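Long-range contacts in protein LigF (Sphingobium sp. SYK-6, PDB 4XT0), which cleaves beta-aryl ether bonds in lignin-derived compounds with glutathione, as a stereospecific beta-etherase of the glutathione S-transferase superfamily: residues A15-T23 / T68-Y76; M4-G12 / L29-P38. One frame throughout, in Å; residues are numbered along the deposited sequence.

Contact 1: residues A15-T23 / T68-Y76; sequences ANSLKPLAT and TESTVICEY. With GSH (glutathione), chain B.
Ser70 and Lys19 meet where two nearly parallel helices of the thioredoxin-like domain, 15-23 and 70-76, start beside glutathione. Their axes run 5° apart. Lys19 NZ gives a hydrogen bond to Ser70 OG at 3.2 Å. Ser70 OG in turn donates to GSH O12 at 2.7 Å, and Ser70 N reaches GSH O11 at 2.8 Å. The alpha-carboxylate of the gamma-glutamyl residue is thus held by backbone and side chain of one residue. It lies at the N-terminal end of helix 70-76, whose dipole would probably favour the negative charge. Ser70 OG stands between its own N and carbonyl carbon (chi1 57°), which turns it to both the ligand and the lysine. Glu69, at the N-cap position, takes the ligand's amino group: GSH N1 donates to Glu69 OE1. Lys104 of the second subunit forms a salt bridge with the same oxygen. Midway along the ligand, Asn16 ND2 lies 3.3 Å from the cysteinyl sulfur, GSH SG2.

Extended beyond CG, the Lys19 chain slants back toward the N-terminal ends of the helices, and so reaches Ser70. Its ammonium also makes weak bonds to Asn16 OD1 and Thr71 OG1, and a water joins it to Thr71 OG1. Asp107 takes both: OD1 forms a salt bridge with Lys19 NZ, and OD2 a hydrogen bond with Thr71 OG1.

Further along, Pro20 CB touches Ile73 CG2 at 3.6 Å. Cys74 SG lies against the backbone between Lys19 and Pro20, where the helix is kinked. Thr23 OG1 donates to Lys19 O at 2.9 Å, from above the carbonyl plane and from the face opposite to Thr23 N.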
loop_
_atom_site.group_PDB
_atom_site.type_symbol
_atom_site.label_atom_id
_atom_site.label_comp_id
_atom_site.label_asym_id
_atom_site.label_seq_id
_atom_site.Cartn_x
_atom_site.Cartn_y
_atom_site.Cartn_z
ATOM N N ALA A 15 -16.286 -2.030 -2.623
ATOM C CA ALA A 15 -15.017 -1.313 -2.570
ATOM C C ALA A 15 -14.387 -1.398 -1.185
ATOM O O ALA A 15 -14.428 -2.447 -0.539
ATOM C CB ALA A 15 -15.221 0.168 -3.002
ATOM N N ASN A 16 -13.813 -0.301 -0.703
ATOM C CA ASN A 16 -12.998 -0.395 0.508
ATOM C C ASN A 16 -13.834 -0.728 1.744
ATOM O O ASN A 16 -13.363 -1.410 2.658
ATOM C CB ASN A 16 -12.211 0.900 0.713
ATOM C CG ASN A 16 -11.065 1.029 -0.269
ATOM O OD1 ASN A 16 -10.209 0.146 -0.352
ATOM N ND2 ASN A 16 -11.059 2.106 -1.043
ATOM N N SER A 17 -15.087 -0.281 1.749
ATOM C CA SER A 17 -16.017 -0.569 2.851
ATOM C C SER A 17 -16.272 -2.070 3.051
ATOM O O SER A 17 -16.478 -2.525 4.171
ATOM C CB SER A 17 -17.363 0.143 2.611
ATOM O OG SER A 17 -17.244 1.552 2.744
ATOM N N LEU A 18 -16.299 -2.831 1.961
ATOM C CA LEU A 18 -16.605 -4.251 2.071
ATOM C C LEU A 18 -15.590 -5.011 2.948
ATOM O O LEU A 18 -15.964 -5.961 3.628
ATOM C CB LEU A 18 -16.690 -4.892 0.670
ATOM C CG LEU A 18 -17.084 -6.381 0.629
ATOM C CD1 LEU A 18 -17.914 -6.714 -0.615
ATOM C CD2 LEU A 18 -15.857 -7.294 0.687
ATOM N N LYS A 19 -14.322 -4.594 2.938
ATOM C CA LYS A 19 -13.267 -5.354 3.610
ATOM C C LYS A 19 -13.565 -5.527 5.110
ATOM O O LYS A 19 -13.715 -6.662 5.562
ATOM C CB LYS A 19 -11.887 -4.708 3.392
ATOM C CG LYS A 19 -11.498 -4.448 1.907
ATOM C CD LYS A 19 -10.041 -3.938 1.826
ATOM C CE LYS A 19 -9.678 -3.307 0.474
ATOM N NZ LYS A 19 -8.348 -2.600 0.554
ATOM N N PRO A 20 -13.695 -4.418 5.888
ATOM C CA PRO A 20 -14.000 -4.711 7.305
ATOM C C PRO A 20 -15.421 -5.218 7.553
ATOM O O PRO A 20 -15.673 -5.888 8.565
ATOM C CB PRO A 20 -13.777 -3.355 8.010
ATOM C CG PRO A 20 -14.025 -2.318 6.943
ATOM C CD PRO A 20 -13.563 -2.967 5.632
ATOM N N LEU A 21 -16.342 -4.918 6.646
ATOM C CA LEU A 21 -17.708 -5.391 6.797
ATOM C C LEU A 21 -17.732 -6.917 6.707
ATOM O O LEU A 21 -18.315 -7.593 7.561
ATOM C CB LEU A 21 -18.609 -4.743 5.738
ATOM C CG LEU A 21 -20.125 -4.671 5.941
ATOM C CD1 LEU A 21 -20.481 -3.915 7.207
ATOM C CD2 LEU A 21 -20.801 -4.029 4.717
ATOM N N ALA A 22 -17.088 -7.464 5.674
ATOM C CA ALA A 22 -17.003 -8.921 5.509
ATOM C C ALA A 22 -16.240 -9.564 6.689
ATOM O O ALA A 22 -16.623 -10.614 7.192
ATOM C CB ALA A 22 -16.329 -9.269 4.172
ATOM N N THR A 23 -15.164 -8.921 7.126
ATOM C CA THR A 23 -14.381 -9.419 8.260
ATOM C C THR A 23 -15.250 -9.544 9.521
ATOM O O THR A 23 -15.219 -10.562 10.196
ATOM C CB THR A 23 -13.168 -8.507 8.520
ATOM O OG1 THR A 23 -12.360 -8.473 7.338
ATOM C CG2 THR A 23 -12.301 -9.019 9.700
ATOM N N THR A 68 -8.857 3.577 11.153
ATOM C CA THR A 68 -9.119 3.816 9.731
ATOM C C THR A 68 -8.156 3.028 8.837
ATOM O O THR A 68 -7.226 2.378 9.350
ATOM C CB THR A 68 -8.988 5.305 9.355
ATOM O OG1 THR A 68 -7.645 5.726 9.600
ATOM C CG2 THR A 68 -9.954 6.181 10.165
ATOM N N GLU A 69 -8.373 3.158 7.515
ATOM C CA GLU A 69 -7.738 2.367 6.440
ATOM C C GLU A 69 -8.322 0.950 6.408
ATOM O O GLU A 69 -8.082 0.168 7.313
ATOM C CB GLU A 69 -6.205 2.303 6.596
ATOM C CG GLU A 69 -5.527 3.662 6.478
ATOM C CD GLU A 69 -5.703 4.266 5.096
ATOM O OE1 GLU A 69 -5.444 3.560 4.089
ATOM O OE2 GLU A 69 -6.129 5.434 5.022
ATOM N N SER A 70 -9.088 0.634 5.360
ATOM C CA SER A 70 -9.791 -0.653 5.269
ATOM C C SER A 70 -8.918 -1.870 5.616
ATOM O O SER A 70 -9.307 -2.693 6.445
ATOM C CB SER A 70 -10.396 -0.815 3.868
ATOM O OG SER A 70 -9.407 -0.705 2.850
ATOM N N THR A 71 -7.730 -1.969 5.023
ATOM C CA THR A 71 -6.855 -3.117 5.273
ATOM C C THR A 71 -6.410 -3.188 6.742
ATOM O O THR A 71 -6.320 -4.266 7.315
ATOM C CB THR A 71 -5.610 -3.068 4.370
ATOM O OG1 THR A 71 -6.019 -3.086 2.997
ATOM C CG2 THR A 71 -4.652 -4.269 4.654
ATOM N N VAL A 72 -6.135 -2.030 7.340
ATOM C CA VAL A 72 -5.673 -1.956 8.722
ATOM C C VAL A 72 -6.777 -2.389 9.708
ATOM O O VAL A 72 -6.517 -3.062 10.708
ATOM C CB VAL A 72 -5.183 -0.515 9.035
ATOM C CG1 VAL A 72 -4.901 -0.301 10.540
ATOM C CG2 VAL A 72 -3.923 -0.180 8.186
ATOM N N ILE A 73 -8.006 -1.984 9.422
ATOM C CA ILE A 73 -9.125 -2.354 10.257
ATOM C C ILE A 73 -9.275 -3.882 10.308
ATOM O O ILE A 73 -9.524 -4.439 11.368
ATOM C CB ILE A 73 -10.454 -1.721 9.745
ATOM C CG1 ILE A 73 -10.392 -0.186 9.786
ATOM C CG2 ILE A 73 -11.621 -2.213 10.600
ATOM C CD1 ILE A 73 -11.526 0.497 8.946
ATOM N N CYS A 74 -9.140 -4.549 9.165
ATOM C CA CYS A 74 -9.280 -6.011 9.142
ATOM C C CYS A 74 -8.188 -6.654 9.987
ATOM O O CYS A 74 -8.478 -7.538 10.788
ATOM C CB CYS A 74 -9.225 -6.562 7.707
ATOM S SG CYS A 74 -10.503 -5.893 6.599
ATOM N N GLU A 75 -6.943 -6.193 9.828
ATOM C CA GLU A 75 -5.834 -6.726 10.631
ATOM C C GLU A 75 -6.049 -6.422 12.111
ATOM O O GLU A 75 -5.771 -7.264 12.964
ATOM C CB GLU A 75 -4.479 -6.172 10.159
ATOM C CG GLU A 75 -4.042 -6.674 8.758
ATOM C CD GLU A 75 -2.730 -7.452 8.789
ATOM O OE1 GLU A 75 -2.489 -8.181 9.771
ATOM O OE2 GLU A 75 -1.944 -7.338 7.829
ATOM N N TYR A 76 -6.566 -5.229 12.408
ATOM C CA TYR A 76 -6.922 -4.860 13.775
ATOM C C TYR A 76 -7.936 -5.832 14.375
ATOM O O TYR A 76 -7.809 -6.233 15.528
ATOM C CB TYR A 76 -7.482 -3.426 13.819
ATOM C CG TYR A 76 -7.979 -2.998 15.199
ATOM C CD1 TYR A 76 -7.089 -2.560 16.170
ATOM C CD2 TYR A 76 -9.343 -3.008 15.511
ATOM C CE1 TYR A 76 -7.530 -2.144 17.439
ATOM C CE2 TYR A 76 -9.804 -2.600 16.776
ATOM C CZ TYR A 76 -8.890 -2.163 17.729
ATOM O OH TYR A 76 -9.315 -1.754 18.979
HETATM N N1 GSH B . -6.939 4.107 1.866
HETATM C CA1 GSH B . -8.336 4.213 2.310
HETATM C C1 GSH B . -8.888 2.879 2.802
HETATM O O11 GSH B . -9.692 2.851 3.713
HETATM O O12 GSH B . -8.518 1.721 2.233
HETATM C CB1 GSH B . -9.182 4.712 1.121
HETATM C CG1 GSH B . -10.597 4.983 1.621
HETATM C CD1 GSH B . -11.491 5.366 0.456
HETATM O OE1 GSH B . -11.009 5.592 -0.637
HETATM N N2 GSH B . -12.823 5.450 0.649
HETATM C CA2 GSH B . -13.720 5.823 -0.457
HETATM C C2 GSH B . -14.425 7.117 -0.108
HETATM O O2 GSH B . -14.565 7.423 1.063
HETATM C CB2 GSH B . -14.793 4.739 -0.628
HETATM S SG2 GSH B . -14.111 3.194 -1.311
HETATM N N3 GSH B . -14.918 7.934 -1.083
HETATM C CA3 GSH B . -15.627 9.164 -0.694
HETATM C C3 GSH B . -14.863 10.438 -0.985
HETATM O O31 GSH B . -15.469 11.486 -1.023
HETATM O O32 GSH B . -13.530 10.427 -1.190
HETATM O O HOH W 1 -6.402 -4.564 0.818
#

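Contact 2: residues M4-G12 / L29-P38; sequences MTLKLYSFG and LEFEQVFVDP. With GSH (glutathione), chain B.
Lys7 and Glu32 cross at a slant, and Lys7 NZ closes a salt bridge on Glu32 OE1 at 2.6 Å, nearly in line with its C-O bond. With CG anti to the backbone N (chi1 -170°) and the chain extended, Glu32 carries OE1 to the Lys7 ammonium. Lys7 is straight until its last torsion, where a bend (chi4 -54°) brings the ammonium back to the carboxylate. A methionine in place of Lys7 would probably leave the Glu32 carboxylate without its charged mate and more able to turn.

On the same face, Tyr9 and Val34 lie side by side and point the same way. Val34 CG1 meets Tyr9 CD2 at 3.5 Å. Val36 CG2 sits at the edge of the tyrosine ring. Helix 46-51 also packs on Tyr9 through Trp47, Phe48 and Ile51. On the opposite face, where Leu8 points, Leu8 CB touches Phe31 CD2, and Leu21 of helix 15-26 packs on Leu8.

Strands 6-10 and 32-35 are the parallel pair of a beta-alpha-beta crossover, linked by helix 15-26. Five backbone hydrogen bonds join the two segments, from Glu32 N to Leu6 O through to Val36 N to Ser10 O. Strand 32-35 is outermost in the sheet of this chain.

Beyond the strand ends, the Phe11 and Pro38 side chains run antiparallel past each other. Pro38 CB lies over one face of the Phe11 ring, 4.0 Å from its centroid, in a CH-pi contact. The Val36 carbonyl O meets the ring's edge, at CD1. Phe11 CE2 comes within 3.8 Å of GSH N3. Ser10 OG accepts from Gly12 N at 3.0 Å, an ST turn that carries Phe11 as its middle residue.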
loop_
_atom_site.group_PDB
_atom_site.type_symbol
_atom_site.label_atom_id
_atom_site.label_comp_id
_atom_site.label_asym_id
_atom_site.label_seq_id
_atom_site.Cartn_x
_atom_site.Cartn_y
_atom_site.Cartn_z
ATOM N N MET A 4 -23.643 -0.752 21.584
ATOM C CA MET A 4 -22.520 -1.371 20.889
ATOM C C MET A 4 -21.178 -0.806 21.354
ATOM O O MET A 4 -21.058 0.378 21.656
ATOM C CB MET A 4 -22.659 -1.186 19.374
ATOM C CG MET A 4 -23.859 -1.884 18.752
ATOM S SD MET A 4 -23.775 -3.684 18.841
ATOM C CE MET A 4 -25.096 -4.149 17.720
ATOM N N THR A 5 -20.170 -1.664 21.412
ATOM C CA THR A 5 -18.810 -1.214 21.658
ATOM C C THR A 5 -18.027 -1.220 20.345
ATOM O O THR A 5 -16.932 -0.667 20.265
ATOM C CB THR A 5 -18.100 -2.096 22.693
ATOM O OG1 THR A 5 -18.003 -3.440 22.195
ATOM C CG2 THR A 5 -18.865 -2.084 24.012
ATOM N N LEU A 6 -18.601 -1.856 19.326
ATOM C CA LEU A 6 -18.031 -1.867 17.977
ATOM C C LEU A 6 -19.013 -1.223 17.021
ATOM O O LEU A 6 -20.182 -1.616 16.977
ATOM C CB LEU A 6 -17.733 -3.291 17.499
ATOM C CG LEU A 6 -16.386 -3.982 17.667
ATOM C CD1 LEU A 6 -16.476 -5.366 17.017
ATOM C CD2 LEU A 6 -15.248 -3.164 17.063
ATOM N N LYS A 7 -18.538 -0.240 16.263
ATOM C CA LYS A 7 -19.340 0.407 15.221
ATOM C C LYS A 7 -18.517 0.527 13.947
ATOM O O LYS A 7 -17.334 0.871 14.008
ATOM C CB LYS A 7 -19.815 1.792 15.668
ATOM C CG LYS A 7 -20.648 1.772 16.940
ATOM C CD LYS A 7 -21.037 3.182 17.376
ATOM C CE LYS A 7 -21.658 3.171 18.769
ATOM N NZ LYS A 7 -22.809 2.210 18.843
ATOM N N LEU A 8 -19.127 0.220 12.801
ATOM C CA LEU A 8 -18.472 0.447 11.513
ATOM C C LEU A 8 -19.225 1.502 10.699
ATOM O O LEU A 8 -20.419 1.366 10.440
ATOM C CB LEU A 8 -18.372 -0.842 10.689
ATOM C CG LEU A 8 -17.546 -0.642 9.407
ATOM C CD1 LEU A 8 -16.043 -0.519 9.747
ATOM C CD2 LEU A 8 -17.775 -1.733 8.365
ATOM N N TYR A 9 -18.502 2.533 10.287
ATOM C CA TYR A 9 -19.017 3.596 9.434
ATOM C C TYR A 9 -18.555 3.345 8.010
ATOM O O TYR A 9 -17.343 3.331 7.762
ATOM C CB TYR A 9 -18.513 4.951 9.926
ATOM C CG TYR A 9 -18.989 5.287 11.310
ATOM C CD1 TYR A 9 -18.262 4.910 12.431
ATOM C CD2 TYR A 9 -20.185 5.972 11.497
ATOM C CE1 TYR A 9 -18.707 5.212 13.704
ATOM C CE2 TYR A 9 -20.636 6.278 12.762
ATOM C CZ TYR A 9 -19.894 5.897 13.859
ATOM O OH TYR A 9 -20.346 6.198 15.115
ATOM N N SER A 10 -19.480 3.125 7.077
ATOM C CA SER A 10 -19.058 2.748 5.720
ATOM C C SER A 10 -20.152 2.943 4.679
ATOM O O SER A 10 -21.283 3.305 5.019
ATOM C CB SER A 10 -18.595 1.283 5.690
ATOM O OG SER A 10 -19.692 0.408 5.443
ATOM N N PHE A 11 -19.817 2.683 3.411
ATOM C CA PHE A 11 -20.794 2.797 2.319
ATOM C C PHE A 11 -21.550 1.484 2.076
ATOM O O PHE A 11 -22.291 1.376 1.105
ATOM C CB PHE A 11 -20.117 3.214 1.000
ATOM C CG PHE A 11 -19.651 4.654 0.956
ATOM C CD1 PHE A 11 -20.144 5.598 1.839
ATOM C CD2 PHE A 11 -18.716 5.054 0.007
ATOM C CE1 PHE A 11 -19.709 6.922 1.786
ATOM C CE2 PHE A 11 -18.271 6.365 -0.052
ATOM C CZ PHE A 11 -18.774 7.307 0.839
ATOM N N GLY A 12 -21.347 0.479 2.926
ATOM C CA GLY A 12 -21.961 -0.819 2.693
ATOM C C GLY A 12 -21.012 -1.759 1.974
ATOM O O GLY A 12 -19.815 -1.478 1.860
ATOM N N LEU A 29 -18.780 -11.168 14.769
ATOM C CA LEU A 29 -18.704 -10.070 15.730
ATOM C C LEU A 29 -19.958 -9.206 15.700
ATOM O O LEU A 29 -20.434 -8.826 14.631
ATOM C CB LEU A 29 -17.472 -9.203 15.454
ATOM C CG LEU A 29 -16.140 -9.867 15.819
ATOM C CD1 LEU A 29 -14.966 -9.094 15.265
ATOM C CD2 LEU A 29 -16.020 -9.983 17.339
ATOM N N GLU A 30 -20.485 -8.893 16.884
ATOM C CA GLU A 30 -21.600 -7.960 17.000
ATOM C C GLU A 30 -21.106 -6.512 16.871
ATOM O O GLU A 30 -20.100 -6.122 17.476
ATOM C CB GLU A 30 -22.334 -8.171 18.327
ATOM C CG GLU A 30 -23.757 -7.662 18.322
ATOM C CD GLU A 30 -24.455 -7.898 19.650
ATOM O OE1 GLU A 30 -23.914 -8.672 20.474
ATOM O OE2 GLU A 30 -25.541 -7.313 19.868
ATOM N N PHE A 31 -21.808 -5.727 16.065
ATOM C CA PHE A 31 -21.411 -4.356 15.790
ATOM C C PHE A 31 -22.590 -3.574 15.253
ATOM O O PHE A 31 -23.518 -4.156 14.689
ATOM C CB PHE A 31 -20.255 -4.303 14.783
ATOM C CG PHE A 31 -20.644 -4.690 13.365
ATOM C CD1 PHE A 31 -20.813 -6.024 13.010
ATOM C CD2 PHE A 31 -20.824 -3.714 12.390
ATOM C CE1 PHE A 31 -21.160 -6.387 11.701
ATOM C CE2 PHE A 31 -21.170 -4.058 11.086
ATOM C CZ PHE A 31 -21.338 -5.395 10.738
ATOM N N GLU A 32 -22.551 -2.257 15.428
ATOM C CA GLU A 32 -23.540 -1.392 14.805
ATOM C C GLU A 32 -23.076 -1.036 13.391
ATOM O O GLU A 32 -22.000 -0.466 13.184
ATOM C CB GLU A 32 -23.776 -0.122 15.640
ATOM C CG GLU A 32 -24.967 0.689 15.160
ATOM C CD GLU A 32 -25.079 2.054 15.833
ATOM O OE1 GLU A 32 -24.334 2.321 16.802
ATOM O OE2 GLU A 32 -25.919 2.863 15.386
ATOM N N GLN A 33 -23.886 -1.397 12.409
ATOM C CA GLN A 33 -23.585 -1.076 11.022
ATOM C C GLN A 33 -24.135 0.314 10.705
ATOM O O GLN A 33 -25.341 0.474 10.580
ATOM C CB GLN A 33 -24.184 -2.146 10.084
ATOM C CG GLN A 33 -23.729 -2.027 8.634
ATOM C CD GLN A 33 -24.059 -3.257 7.810
ATOM O OE1 GLN A 33 -23.890 -4.388 8.266
ATOM N NE2 GLN A 33 -24.515 -3.043 6.580
ATOM N N VAL A 34 -23.265 1.318 10.602
ATOM C CA VAL A 34 -23.720 2.685 10.335
ATOM C C VAL A 34 -23.519 3.066 8.872
ATOM O O VAL A 34 -22.391 3.139 8.384
ATOM C CB VAL A 34 -22.999 3.725 11.232
ATOM C CG1 VAL A 34 -23.519 5.132 10.933
ATOM C CG2 VAL A 34 -23.210 3.390 12.699
ATOM N N PHE A 35 -24.621 3.284 8.163
ATOM C CA PHE A 35 -24.548 3.676 6.758
ATOM C C PHE A 35 -24.230 5.163 6.622
ATOM O O PHE A 35 -25.020 6.012 7.033
ATOM C CB PHE A 35 -25.863 3.358 6.037
ATOM C CG PHE A 35 -25.846 3.704 4.575
ATOM C CD1 PHE A 35 -24.915 3.124 3.727
ATOM C CD2 PHE A 35 -26.763 4.598 4.050
ATOM C CE1 PHE A 35 -24.895 3.432 2.378
ATOM C CE2 PHE A 35 -26.753 4.909 2.699
ATOM C CZ PHE A 35 -25.823 4.322 1.860
ATOM N N VAL A 36 -23.062 5.471 6.065
ATOM C CA VAL A 36 -22.695 6.848 5.724
ATOM C C VAL A 36 -23.144 7.088 4.290
ATOM O O VAL A 36 -22.603 6.476 3.369
ATOM C CB VAL A 36 -21.172 7.073 5.864
ATOM C CG1 VAL A 36 -20.778 8.498 5.491
ATOM C CG2 VAL A 36 -20.722 6.729 7.278
ATOM N N ASP A 37 -24.145 7.946 4.096
ATOM C CA ASP A 37 -24.819 8.037 2.799
ATOM C C ASP A 37 -24.047 8.915 1.816
ATOM O O ASP A 37 -24.039 10.140 1.949
ATOM C CB ASP A 37 -26.246 8.578 2.986
ATOM C CG ASP A 37 -27.126 8.395 1.744
ATOM O OD1 ASP A 37 -26.591 8.186 0.633
ATOM O OD2 ASP A 37 -28.366 8.451 1.897
ATOM N N PRO A 38 -23.424 8.292 0.801
ATOM C CA PRO A 38 -22.655 9.067 -0.183
ATOM C C PRO A 38 -23.531 10.007 -1.018
ATOM O O PRO A 38 -23.044 11.060 -1.435
ATOM C CB PRO A 38 -22.018 7.986 -1.058
ATOM C CG PRO A 38 -22.946 6.826 -0.948
ATOM C CD PRO A 38 -23.468 6.859 0.459
HETATM N N1 GSH B . -6.939 4.107 1.866
HETATM C CA1 GSH B . -8.336 4.213 2.310
HETATM C C1 GSH B . -8.888 2.879 2.802
HETATM O O11 GSH B . -9.692 2.851 3.713
HETATM O O12 GSH B . -8.518 1.721 2.233
HETATM C CB1 GSH B . -9.182 4.712 1.121
HETATM C CG1 GSH B . -10.597 4.983 1.621
HETATM C CD1 GSH B . -11.491 5.366 0.456
HETATM O OE1 GSH B . -11.009 5.592 -0.637
HETATM N N2 GSH B . -12.823 5.450 0.649
HETATM C CA2 GSH B . -13.720 5.823 -0.457
HETATM C C2 GSH B . -14.425 7.117 -0.108
HETATM O O2 GSH B . -14.565 7.423 1.063
HETATM C CB2 GSH B . -14.793 4.739 -0.628
HETATM S SG2 GSH B . -14.111 3.194 -1.311
HETATM N N3 GSH B . -14.918 7.934 -1.083
HETATM C CA3 GSH B . -15.627 9.164 -0.694
HETATM C C3 GSH B . -14.863 10.438 -0.985
HETATM O O31 GSH B . -15.469 11.486 -1.023
HETATM O O32 GSH B . -13.530 10.427 -1.190
HETATM O O HOH W 2 -20.679 -4.094 19.597
#

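In the fold
Both contacts belong to the thioredoxin-like domain and alternate along the chain. Helix 15-26, one half of contact 1, is the crossover between the two strands of contact 2. In contact 1 all the touching residues are buried, and its centre lies about 8 Å from the centre of the chain. Contact 2 is partly buried, with Met4, Glu30 and Phe35 exposed. Side chains and ligand bonds carry contact 1, whereas a backbone ladder carries contact 2, with a salt bridge between two partly exposed residues. Ser17 OG, 2.9 Å from Phe11 N in a probable hydrogen bond, links them directly. Both touch glutathione: contact 1 grips the charged gamma-glutamyl end, and contact 2 brings an aromatic ring beside N3.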